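Local coordinates for protein acyl-CoA thioesterase II (Mycobacterium avium subsp. paratuberculosis, PDB 4R9Z) that probably hydrolyses fatty acyl-CoA thioesters, as a double hot-dog enzyme of the C/M/P thioester hydrolase family, at residues 44-49 / 92-97; 21-26 / 80-85. One frame throughout, in Å; residues are numbered along the deposited sequence.

Interaction 1 of 2, residues 44-49 / 92-97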
ATOM      1  N   ALA B  44      -0.458   6.582  13.204  1.00 32.84           N
ATOM      2  CA  ALA B  44       0.828   7.034  13.723  1.00 38.14           C
ATOM      3  C   ALA B  44       1.142   6.355  15.049  1.00 32.58           C
ATOM      4  O   ALA B  44       2.281   5.960  15.304  1.00 29.79           O
ATOM      5  CB  ALA B  44       0.837   8.543  13.890  1.00 40.42           C
ATOM      6  N   GLN B  45       0.123   6.235  15.893  1.00 25.07           N
ATOM      7  CA  GLN B  45       0.260   5.544  17.167  1.00 31.51           C
ATOM      8  C   GLN B  45       0.573   4.067  16.951  1.00 31.86           C
ATOM      9  O   GLN B  45       1.446   3.502  17.611  1.00 32.42           O
ATOM     10  CB  GLN B  45      -1.012   5.703  18.004  1.00 37.61           C
ATOM     11  CG  GLN B  45      -1.143   7.055  18.689  1.00 32.21           C
ATOM     12  CD  GLN B  45      -2.375   7.152  19.567  1.00 42.19           C
ATOM     13  OE1 GLN B  45      -3.411   6.544  19.282  1.00 38.50           O
ATOM     14  NE2 GLN B  45      -2.273   7.929  20.638  1.00 42.17           N
ATOM     15  N   ALA B  46      -0.145   3.450  16.019  1.00 31.87           N
ATOM     16  CA  ALA B  46       0.044   2.039  15.712  1.00 27.56           C
ATOM     17  C   ALA B  46       1.446   1.778  15.167  1.00 31.41           C
ATOM     18  O   ALA B  46       2.033   0.727  15.419  1.00 35.24           O
ATOM     19  CB  ALA B  46      -1.003   1.573  14.725  1.00 26.07           C
ATOM     20  N   LEU B  47       1.983   2.746  14.431  1.00 27.99           N
ATOM     21  CA  LEU B  47       3.320   2.625  13.875  1.00 26.36           C
ATOM     22  C   LEU B  47       4.357   2.696  14.978  1.00 27.31           C
ATOM     23  O   LEU B  47       5.362   1.991  14.941  1.00 30.36           O
ATOM     24  CB  LEU B  47       3.588   3.717  12.843  1.00 25.99           C
ATOM     25  CG  LEU B  47       4.993   3.647  12.234  1.00 30.98           C
ATOM     26  CD1 LEU B  47       5.206   2.341  11.472  1.00 25.14           C
ATOM     27  CD2 LEU B  47       5.291   4.864  11.354  1.00 23.39           C
ATOM     28  N   LEU B  48       4.107   3.546  15.966  1.00 28.90           N
ATOM     29  CA  LEU B  48       4.997   3.639  17.113  1.00 41.15           C
ATOM     30  C   LEU B  48       4.938   2.358  17.929  1.00 34.30           C
ATOM     31  O   LEU B  48       5.952   1.893  18.450  1.00 27.95           O
ATOM     32  CB  LEU B  48       4.644   4.846  17.985  1.00 32.31           C
ATOM     33  CG  LEU B  48       5.078   6.177  17.376  1.00 32.49           C
ATOM     34  CD1 LEU B  48       4.444   7.355  18.099  1.00 36.57           C
ATOM     35  CD2 LEU B  48       6.592   6.273  17.392  1.00 23.58           C
ATOM     36  N   ALA B  49       3.743   1.789  18.023  1.00 30.52           N
ATOM     37  CA  ALA B  49       3.565   0.535  18.729  1.00 24.69           C
ATOM     38  C   ALA B  49       4.470  -0.529  18.130  1.00 29.42           C
ATOM     39  O   ALA B  49       5.297  -1.110  18.825  1.00 32.67           O
ATOM     40  CB  ALA B  49       2.119   0.097  18.666  1.00 26.84           C
ATOM     41  N   ARG B  92       5.684  -6.443  11.520  1.00 23.89           N
ATOM     42  CA  ARG B  92       4.715  -6.395  12.611  1.00 25.82           C
ATOM     43  C   ARG B  92       3.287  -6.262  12.109  1.00 25.99           C
ATOM     44  O   ARG B  92       3.041  -5.674  11.059  1.00 27.17           O
ATOM     45  CB  ARG B  92       5.030  -5.241  13.566  1.00 22.64           C
ATOM     46  CG  ARG B  92       6.412  -5.320  14.186  1.00 26.82           C
ATOM     47  CD  ARG B  92       6.511  -6.505  15.128  1.00 23.76           C
ATOM     48  NE  ARG B  92       7.791  -6.536  15.826  1.00 30.83           N
ATOM     49  CZ  ARG B  92       8.771  -7.378  15.524  1.00 25.32           C
ATOM     50  NH1 ARG B  92       8.606  -8.251  14.544  1.00 26.36           N
ATOM     51  NH2 ARG B  92       9.911  -7.349  16.198  1.00 22.52           N
ATOM     52  N   ARG B  93       2.357  -6.830  12.868  1.00 29.72           N
ATOM     53  CA  ARG B  93       0.936  -6.552  12.714  1.00 22.16           C
ATOM     54  C   ARG B  93       0.506  -5.723  13.913  1.00 26.97           C
ATOM     55  O   ARG B  93       0.932  -5.988  15.032  1.00 27.24           O
ATOM     56  CB  ARG B  93       0.106  -7.833  12.659  1.00 25.08           C
ATOM     57  CG  ARG B  93      -1.395  -7.567  12.693  1.00 26.64           C
ATOM     58  CD  ARG B  93      -2.232  -8.828  12.926  1.00 29.41           C
ATOM     59  NE  ARG B  93      -1.613 -10.058  12.440  1.00 34.47           N
ATOM     60  CZ  ARG B  93      -1.802 -11.249  13.004  1.00 44.26           C
ATOM     61  NH1 ARG B  93      -2.577 -11.351  14.078  1.00 35.97           N
ATOM     62  NH2 ARG B  93      -1.211 -12.334  12.507  1.00 28.36           N
ATOM     63  N   VAL B  94      -0.303  -4.696  13.689  1.00 32.05           N
ATOM     64  CA  VAL B  94      -0.854  -3.936  14.800  1.00 20.93           C
ATOM     65  C   VAL B  94      -2.357  -3.845  14.643  1.00 23.22           C
ATOM     66  O   VAL B  94      -2.854  -3.438  13.598  1.00 28.13           O
ATOM     67  CB  VAL B  94      -0.263  -2.523  14.901  1.00 27.62           C
ATOM     68  CG1 VAL B  94      -0.949  -1.752  16.015  1.00 25.47           C
ATOM     69  CG2 VAL B  94       1.235  -2.589  15.148  1.00 26.78           C
ATOM     70  N   THR B  95      -3.082  -4.240  15.680  1.00 28.86           N
ATOM     71  CA  THR B  95      -4.532  -4.149  15.666  1.00 27.35           C
ATOM     72  C   THR B  95      -4.972  -3.163  16.739  1.00 26.27           C
ATOM     73  O   THR B  95      -4.612  -3.308  17.904  1.00 32.49           O
ATOM     74  CB  THR B  95      -5.194  -5.529  15.886  1.00 29.37           C
ATOM     75  OG1 THR B  95      -4.792  -6.423  14.841  1.00 27.97           O
ATOM     76  CG2 THR B  95      -6.699  -5.410  15.852  1.00 30.98           C
ATOM     77  N   ALA B  96      -5.713  -2.135  16.339  1.00 30.74           N
ATOM     78  CA  ALA B  96      -6.190  -1.137  17.294  1.00 30.14           C
ATOM     79  C   ALA B  96      -7.640  -1.405  17.670  1.00 26.77           C
ATOM     80  O   ALA B  96      -8.498  -1.562  16.807  1.00 26.71           O
ATOM     81  CB  ALA B  96      -6.042   0.252  16.731  1.00 24.93           C
ATOM     82  N   ARG B  97      -7.907  -1.441  18.970  1.00 34.32           N
ATOM     83  CA  ARG B  97      -9.242  -1.751  19.456  1.00 28.86           C
ATOM     84  C   ARG B  97      -9.774  -0.761  20.476  1.00 28.66           C
ATOM     85  O   ARG B  97      -9.022  -0.167  21.248  1.00 29.63           O
ATOM     86  CB  ARG B  97      -9.276  -3.142  20.085  1.00 29.39           C
ATOM     87  CG  ARG B  97      -9.080  -4.300  19.138  1.00 27.40           C
ATOM     88  CD  ARG B  97      -9.068  -5.585  19.938  1.00 27.44           C
ATOM     89  NE  ARG B  97      -9.013  -6.778  19.103  1.00 32.04           N
ATOM     90  CZ  ARG B  97      -7.899  -7.439  18.811  1.00 34.64           C
ATOM     91  NH1 ARG B  97      -6.727  -7.019  19.283  1.00 24.82           N
ATOM     92  NH2 ARG B  97      -7.963  -8.519  18.044  1.00 22.93           N
TER
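A46 of helical segment 44-49 and V94 of strand segment 92-97 are the pair whose CA atoms lie nearest, 6.1 Å apart. No hydrogen bond joins the two segments; the helix lies against the strand by van der Waals contact. This is the packing of the hot-dog fold, in which an antiparallel sheet wraps round a central helix, and helix 39-52 is that helix in the N-terminal hot-dog of the chain. The CB atoms of A46 and A49, one helical turn apart, both point toward the strand, and the methyl side chains let it come near. V94 answers from the sheet: its CB is directed at the helix, and CG1, anti to the backbone N (chi1 176°), lies 3.6 Å from A46 CB and, more loosely, 4.5 Å from A49 CB. F78 of strand 76-85 and M104 of strand 101-111 also pack on A46, and thus the strands next to 89-98 extend the same hydrophobic interface. L47 points away from the strand and, with L48, packs on S193 of helix 188-201. On the outer side of the strand, T95 OG1 hydrogen-bonds E105 OE1 of the same chain, while R93 NE forms a salt bridge to E105 OE2 of the second subunit. The second methyl of V94 reaches the helix backbone rather than a side chain, CG2 lying 3.4 Å from A46 O.

Interaction 2 of 2, residues 21-26 / 80-85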
ATOM      1  N   GLY B  21       2.181  -4.269  28.157  1.00 30.21           N
ATOM      2  CA  GLY B  21       2.612  -5.640  27.959  1.00 29.06           C
ATOM      3  C   GLY B  21       3.796  -5.751  27.025  1.00 29.62           C
ATOM      4  O   GLY B  21       4.323  -4.750  26.557  1.00 38.41           O
ATOM      5  N   GLN B  22       4.244  -6.973  26.778  1.00 32.26           N
ATOM      6  CA  GLN B  22       5.336  -7.180  25.844  1.00 25.19           C
ATOM      7  C   GLN B  22       4.909  -6.776  24.433  1.00 33.85           C
ATOM      8  O   GLN B  22       5.717  -6.289  23.642  1.00 38.12           O
ATOM      9  CB  GLN B  22       5.804  -8.637  25.885  1.00 22.76           C
ATOM     10  CG  GLN B  22       6.939  -8.966  24.926  1.00 20.78           C
ATOM     11  CD  GLN B  22       8.254  -8.310  25.308  1.00 24.87           C
ATOM     12  OE1 GLN B  22       8.332  -7.567  26.285  1.00 28.01           O
ATOM     13  NE2 GLN B  22       9.299  -8.584  24.530  1.00 24.54           N
ATOM     14  N   TRP B  23       3.627  -6.950  24.130  1.00 26.27           N
ATOM     15  CA  TRP B  23       3.123  -6.648  22.800  1.00 26.23           C
ATOM     16  C   TRP B  23       1.875  -5.772  22.844  1.00 35.22           C
ATOM     17  O   TRP B  23       1.055  -5.802  21.925  1.00 29.72           O
ATOM     18  CB  TRP B  23       2.811  -7.939  22.046  1.00 27.55           C
ATOM     19  CG  TRP B  23       3.972  -8.859  21.904  1.00 24.47           C
ATOM     20  CD1 TRP B  23       4.256  -9.937  22.678  1.00 22.33           C
ATOM     21  CD2 TRP B  23       5.016  -8.776  20.929  1.00 30.77           C
ATOM     22  NE1 TRP B  23       5.410 -10.540  22.246  1.00 25.28           N
ATOM     23  CE2 TRP B  23       5.900  -9.843  21.173  1.00 24.62           C
ATOM     24  CE3 TRP B  23       5.291  -7.901  19.871  1.00 32.11           C
ATOM     25  CZ2 TRP B  23       7.039 -10.064  20.402  1.00 28.41           C
ATOM     26  CZ3 TRP B  23       6.423  -8.122  19.103  1.00 29.54           C
ATOM     27  CH2 TRP B  23       7.282  -9.195  19.375  1.00 28.22           C
ATOM     28  N   ARG B  24       1.735  -4.973  23.895  1.00 27.88           N
ATOM     29  CA  ARG B  24       0.483  -4.262  24.093  1.00 28.00           C
ATOM     30  C   ARG B  24       0.709  -2.862  24.627  1.00 33.86           C
ATOM     31  O   ARG B  24       1.541  -2.641  25.505  1.00 37.39           O
ATOM     32  CB  ARG B  24      -0.435  -5.051  25.026  1.00 31.70           C
ATOM     33  CG  ARG B  24      -1.022  -6.291  24.369  1.00 33.39           C
ATOM     34  CD  ARG B  24      -2.122  -6.913  25.188  1.00 40.32           C
ATOM     35  NE  ARG B  24      -2.453  -8.246  24.695  1.00 60.36           N
ATOM     36  CZ  ARG B  24      -3.412  -8.506  23.813  1.00 52.41           C
ATOM     37  NH1 ARG B  24      -4.150  -7.522  23.318  1.00 44.15           N
ATOM     38  NH2 ARG B  24      -3.633  -9.756  23.429  1.00 45.19           N
ATOM     39  N   PHE B  25      -0.026  -1.921  24.047  1.00 31.35           N
ATOM     40  CA  PHE B  25       0.109  -0.502  24.343  1.00 33.77           C
ATOM     41  C   PHE B  25      -1.272   0.131  24.416  1.00 40.73           C
ATOM     42  O   PHE B  25      -2.231  -0.376  23.834  1.00 44.86           O
ATOM     43  CB  PHE B  25       0.948   0.214  23.279  1.00 32.21           C
ATOM     44  CG  PHE B  25       2.291  -0.410  23.037  1.00 33.79           C
ATOM     45  CD1 PHE B  25       2.425  -1.478  22.160  1.00 30.51           C
ATOM     46  CD2 PHE B  25       3.422   0.081  23.663  1.00 31.40           C
ATOM     47  CE1 PHE B  25       3.656  -2.055  21.932  1.00 31.57           C
ATOM     48  CE2 PHE B  25       4.660  -0.490  23.435  1.00 34.72           C
ATOM     49  CZ  PHE B  25       4.777  -1.561  22.568  1.00 28.59           C
ATOM     50  N   VAL B  26      -1.363   1.255  25.111  1.00 32.45           N
ATOM     51  CA  VAL B  26      -2.588   2.035  25.109  1.00 32.60           C
ATOM     52  C   VAL B  26      -2.251   3.440  24.636  1.00 36.27           C
ATOM     53  O   VAL B  26      -1.257   4.031  25.059  1.00 43.43           O
ATOM     54  CB  VAL B  26      -3.251   2.078  26.509  1.00 31.81           C
ATOM     55  CG1 VAL B  26      -4.611   2.758  26.447  1.00 32.81           C
ATOM     56  CG2 VAL B  26      -3.382   0.672  27.080  1.00 31.72           C
ATOM     57  N   VAL B  80       0.298  -5.714  19.274  1.00 25.21           N
ATOM     58  CA  VAL B  80       1.329  -5.960  18.269  1.00 22.01           C
ATOM     59  C   VAL B  80       1.611  -7.455  18.130  1.00 28.87           C
ATOM     60  O   VAL B  80       1.612  -8.191  19.118  1.00 29.03           O
ATOM     61  CB  VAL B  80       2.641  -5.229  18.608  1.00 21.48           C
ATOM     62  CG1 VAL B  80       3.670  -5.427  17.508  1.00 21.40           C
ATOM     63  CG2 VAL B  80       2.384  -3.754  18.842  1.00 26.42           C
ATOM     64  N   VAL B  81       1.820  -7.900  16.893  1.00 26.45           N
ATOM     65  CA  VAL B  81       2.134  -9.294  16.610  1.00 21.94           C
ATOM     66  C   VAL B  81       3.408  -9.405  15.764  1.00 23.47           C
ATOM     67  O   VAL B  81       3.592  -8.659  14.807  1.00 33.94           O
ATOM     68  CB  VAL B  81       0.961  -9.994  15.898  1.00 24.44           C
ATOM     69  CG1 VAL B  81       1.365 -11.383  15.422  1.00 14.64           C
ATOM     70  CG2 VAL B  81      -0.240 -10.076  16.828  1.00 23.54           C
ATOM     71  N   ASP B  82       4.301 -10.307  16.155  1.00 22.09           N
ATOM     72  CA  ASP B  82       5.558 -10.532  15.453  1.00 23.44           C
ATOM     73  C   ASP B  82       5.347 -11.407  14.210  1.00 25.54           C
ATOM     74  O   ASP B  82       5.182 -12.618  14.316  1.00 25.11           O
ATOM     75  CB  ASP B  82       6.574 -11.173  16.412  1.00 31.08           C
ATOM     76  CG  ASP B  82       7.891 -11.536  15.739  1.00 31.22           C
ATOM     77  OD1 ASP B  82       8.192 -11.010  14.650  1.00 37.85           O
ATOM     78  OD2 ASP B  82       8.642 -12.346  16.318  1.00 46.78           O
ATOM     79  N   LEU B  83       5.323 -10.774  13.041  1.00 24.51           N
ATOM     80  CA  LEU B  83       5.176 -11.466  11.760  1.00 22.50           C
ATOM     81  C   LEU B  83       6.500 -12.030  11.280  1.00 25.87           C
ATOM     82  O   LEU B  83       6.554 -13.099  10.674  1.00 22.15           O
ATOM     83  CB  LEU B  83       4.601 -10.531  10.697  1.00 21.29           C
ATOM     84  CG  LEU B  83       3.245  -9.918  11.041  1.00 23.94           C
ATOM     85  CD1 LEU B  83       2.764  -9.039   9.901  1.00 30.19           C
ATOM     86  CD2 LEU B  83       2.237 -11.009  11.360  1.00 17.10           C
ATOM     87  N   GLN B  84       7.568 -11.278  11.515  1.00 24.03           N
ATOM     88  CA  GLN B  84       8.890 -11.748  11.163  1.00 24.41           C
ATOM     89  C   GLN B  84       9.978 -11.064  11.971  1.00 28.35           C
ATOM     90  O   GLN B  84       9.942  -9.857  12.193  1.00 31.66           O
ATOM     91  CB  GLN B  84       9.150 -11.520   9.677  1.00 29.94           C
ATOM     92  CG  GLN B  84      10.505 -12.022   9.224  1.00 35.67           C
ATOM     93  CD  GLN B  84      11.116 -11.155   8.155  1.00 36.81           C
ATOM     94  OE1 GLN B  84      10.914  -9.942   8.135  1.00 39.05           O
ATOM     95  NE2 GLN B  84      11.871 -11.771   7.255  1.00 43.37           N
ATOM     96  N   GLU B  85      10.958 -11.845  12.395  1.00 28.00           N
ATOM     97  CA  GLU B  85      12.094 -11.294  13.102  1.00 33.22           C
ATOM     98  C   GLU B  85      13.344 -11.928  12.536  1.00 35.12           C
ATOM     99  O   GLU B  85      13.733 -13.024  12.932  1.00 46.13           O
ATOM    100  CB  GLU B  85      11.979 -11.536  14.608  1.00 32.60           C
ATOM    101  CG  GLU B  85      13.031 -10.808  15.431  1.00 31.45           C
ATOM    102  CD  GLU B  85      12.911  -9.294  15.336  1.00 39.00           C
ATOM    103  OE1 GLU B  85      11.796  -8.790  15.075  1.00 43.12           O
ATOM    104  OE2 GLU B  85      13.932  -8.604  15.526  1.00 33.78           O
TER
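W23 and V80 meet through backbone and side chain together. V80 N donates a hydrogen bond of 2.8 Å to W23 O, nearly straight at 173°. The indole side chain carries most of the contact and crosses that of V80 at about a right angle. Its CB and the start of the indole lie by V80 O, with W23 CB 3.2 Å from that oxygen, and the six-membered ring carries the contact on: W23 CE3 lies 3.8 Å from V80 CG1, and further along W23 CH2 is 3.6 Å from D82 CB. CG of W23 stands anti to the carbonyl carbon (chi1 -58°), which sends the ring along the strand from V80 to D82. The other branch of V80 serves F25, with CG2 at the edge of the phenyl ring, 3.7 Å from F25 CE1. These contacts fasten the short strand 24-27 to strand 76-85 of the antiparallel hot-dog sheet, and the pairing continues through backbone hydrogen bonding between F25 and F78. Farther out, T53 packs on W23, F25 and V80, and the carboxylate of D82 is held by a salt bridge from OD1 to R92 NH1 of the neighbouring strand. Beyond D82 the strand bends at L83, and a classic bulge sets both L83 and Q84 opposite A91, while Q84 OE1 accepts a hydrogen bond from R220 NH2 of the second subunit.

From the N terminus the chain enters segment 21-26, passes through helix 39-52 with segment 44-49, then, after strand 58-66, follows strand 76-85 and returns antiparallel along 89-98. Interaction 2 closes a loop when 80-85 reaches 21-26, and interaction 1 closes another when 92-97 reaches 44-49; because the four segments alternate, the two loops cross. Their centres lie 9 Å apart. F25 CE1 packs 3.6 Å from A49 O, so the strand 24-27 also bears on the helix, and on the sheet side R92 NH2 forms a salt bridge with E85 OE1. Together the contacts tie strand 24-27, next to the outermost strand 18-19, to the helix and to strands 76-85 and 89-98.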